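Local coordinates for protein alpha-glucosidase ([Eubacterium] rectale, PDB 6PNR) that probably hydrolyses alpha-glycosidic bonds of sulfoquinovosides, as a family 31 glycoside hydrolase here holding a sulfonated aza-sugar inhibitor, at residues A[518-523]-A[549-554]. Sequence-based numbering, arbitrary orientation.
Sequences PFMRTH and DVYTML. With 9VH ([(3~{S},4~{R},5~{R})-4,5-bis(oxidanyl)piperidin-3-yl]methanesulfonic acid), chain C.
Within 549-554, Y551 makes the contact: its hydroxyl bonds P518 O and its ring meets M520. Two residues earlier, the D549 carboxylate forms salt bridges to K266 and K664, while its carbonyl O accepts both M553 N and the T552 hydroxyl, the latter at 2.6 Å between T552 OG1 and D549 O. V550 faces Y665 of helix 655-665, on which L554 also packs, through F658 and I661. Y551 reaches toward the barrel: with CG anti to the backbone N (chi1 168°), the phenol extends until its OH donates to P518 O at 2.7 Å. P518 O lies in the ring plane at its edge, yet the donor stands 42° out of the carbonyl plane. A water accepts from M520 N (2.9 Å) and donates weakly to Y551 OH, a second link to the same hydroxyl. M520 CG lies over one face, offset toward the rim, 4.1 Å from the Y551 ring centroid, a CH-pi contact. M520 SD stands 4.3 Å from the same centroid and 36° off the ring normal, an oblique Met-aromatic contact; separately, SD approaches Y551 CB to 3.5 Å. Within the family 31 TIM barrel, this joins an outer helix to strand 521-522, which pairs in parallel with strand 490-491. That strand leads to H523, whose NE2 donates a hydrogen bond to inhibitor O5 and shares another with O4, each 3.0 Å long. A phenylalanine at Y551 would probably keep the M520 contact but leave P518 O and the water without their hydroxyl partner.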
# COMPACT_ATOMS: atom_id res chain seq x y z
N PRO A 518 6.92 -35.74 -6.66
CA PRO A 518 7.06 -36.59 -7.87
C PRO A 518 8.34 -36.40 -8.67
O PRO A 518 8.66 -37.30 -9.47
CB PRO A 518 5.84 -36.19 -8.72
CG PRO A 518 4.87 -35.61 -7.75
CD PRO A 518 5.70 -34.92 -6.71
N PHE A 519 9.10 -35.31 -8.50
CA PHE A 519 10.06 -34.89 -9.53
C PHE A 519 11.15 -34.04 -8.87
O PHE A 519 10.86 -32.94 -8.40
CB PHE A 519 9.29 -34.11 -10.60
CG PHE A 519 10.05 -33.82 -11.87
CD1 PHE A 519 10.14 -34.77 -12.89
CD2 PHE A 519 10.57 -32.55 -12.11
CE1 PHE A 519 10.79 -34.47 -14.09
CE2 PHE A 519 11.22 -32.25 -13.30
CZ PHE A 519 11.32 -33.21 -14.30
N MET A 520 12.39 -34.55 -8.83
CA MET A 520 13.53 -33.88 -8.20
C MET A 520 14.36 -33.13 -9.24
O MET A 520 14.99 -33.76 -10.09
CB MET A 520 14.43 -34.88 -7.47
CG MET A 520 13.85 -35.48 -6.20
SD MET A 520 15.07 -36.41 -5.26
CE MET A 520 15.98 -35.09 -4.40
N ARG A 521 14.40 -31.79 -9.13
CA ARG A 521 15.13 -30.97 -10.09
C ARG A 521 15.87 -29.83 -9.39
O ARG A 521 15.29 -29.13 -8.56
CB ARG A 521 14.17 -30.40 -11.15
CG ARG A 521 14.85 -29.55 -12.23
CD ARG A 521 13.82 -28.98 -13.23
NE ARG A 521 12.71 -28.28 -12.56
CZ ARG A 521 12.82 -27.08 -12.00
NH1 ARG A 521 13.99 -26.45 -12.03
NH2 ARG A 521 11.77 -26.50 -11.42
N THR A 522 17.15 -29.64 -9.73
CA THR A 522 17.94 -28.54 -9.19
C THR A 522 17.91 -27.37 -10.17
O THR A 522 17.38 -27.45 -11.28
CB THR A 522 19.40 -28.97 -8.90
OG1 THR A 522 20.10 -29.20 -10.13
CG2 THR A 522 19.45 -30.22 -8.03
N HIS A 523 18.50 -26.25 -9.75
CA HIS A 523 18.49 -25.05 -10.59
C HIS A 523 19.67 -24.19 -10.16
O HIS A 523 19.87 -23.98 -8.96
CB HIS A 523 17.16 -24.29 -10.42
CG HIS A 523 16.87 -23.28 -11.49
ND1 HIS A 523 17.86 -22.58 -12.15
CD2 HIS A 523 15.69 -22.83 -11.99
CE1 HIS A 523 17.30 -21.76 -13.02
NE2 HIS A 523 15.99 -21.89 -12.95
N ASP A 549 18.87 -41.37 -3.85
CA ASP A 549 18.64 -42.81 -3.72
C ASP A 549 17.33 -43.09 -2.99
O ASP A 549 16.54 -43.92 -3.44
CB ASP A 549 19.82 -43.48 -3.01
CG ASP A 549 19.78 -45.01 -3.10
OD1 ASP A 549 19.11 -45.55 -4.00
OD2 ASP A 549 20.43 -45.67 -2.25
N VAL A 550 17.06 -42.36 -1.90
CA VAL A 550 15.78 -42.50 -1.22
C VAL A 550 14.63 -42.25 -2.19
O VAL A 550 13.64 -43.00 -2.20
CB VAL A 550 15.71 -41.56 0.00
CG1 VAL A 550 14.29 -41.51 0.55
CG2 VAL A 550 16.67 -42.03 1.08
N TYR A 551 14.73 -41.20 -3.00
CA TYR A 551 13.69 -40.93 -4.00
C TYR A 551 13.48 -42.13 -4.91
O TYR A 551 12.33 -42.53 -5.16
CB TYR A 551 14.06 -39.68 -4.80
CG TYR A 551 13.22 -39.43 -6.04
CD1 TYR A 551 11.96 -38.86 -5.96
CD2 TYR A 551 13.72 -39.75 -7.30
CE1 TYR A 551 11.21 -38.61 -7.10
CE2 TYR A 551 12.98 -39.51 -8.44
CZ TYR A 551 11.73 -38.94 -8.34
OH TYR A 551 11.02 -38.71 -9.49
N THR A 552 14.56 -42.75 -5.40
CA THR A 552 14.37 -43.92 -6.26
C THR A 552 13.78 -45.10 -5.48
O THR A 552 12.98 -45.86 -6.04
CB THR A 552 15.68 -44.33 -6.93
OG1 THR A 552 16.63 -44.75 -5.94
CG2 THR A 552 16.24 -43.17 -7.75
N MET A 553 14.15 -45.27 -4.21
CA MET A 553 13.57 -46.36 -3.42
C MET A 553 12.08 -46.15 -3.19
O MET A 553 11.32 -47.13 -3.13
CB MET A 553 14.32 -46.48 -2.09
CG MET A 553 15.77 -46.90 -2.26
SD MET A 553 16.69 -46.83 -0.72
CE MET A 553 15.95 -48.21 0.17
N LEU A 554 11.64 -44.90 -3.09
CA LEU A 554 10.22 -44.60 -2.91
C LEU A 554 9.42 -44.79 -4.19
O LEU A 554 8.19 -44.92 -4.11
CB LEU A 554 10.03 -43.15 -2.42
CG LEU A 554 10.44 -42.77 -0.99
CD1 LEU A 554 10.57 -41.27 -0.83
CD2 LEU A 554 9.43 -43.32 0.01
O1 9VH C . 16.33 -15.87 -17.00
S1 9VH C . 15.32 -16.33 -17.93
O2 9VH C . 14.14 -15.51 -17.85
O3 9VH C . 15.87 -16.47 -19.26
C1 9VH C . 14.91 -17.96 -17.36
C2 9VH C . 14.23 -17.99 -15.99
C3 9VH C . 12.80 -17.51 -16.15
N1 9VH C . 11.88 -17.74 -15.04
C4 9VH C . 11.90 -19.13 -14.57
C5 9VH C . 13.32 -19.52 -14.20
O4 9VH C . 13.30 -20.87 -13.74
C6 9VH C . 14.23 -19.41 -15.41
O5 9VH C . 15.56 -19.80 -15.08
O HOH W 1 13.06 -36.76 -10.63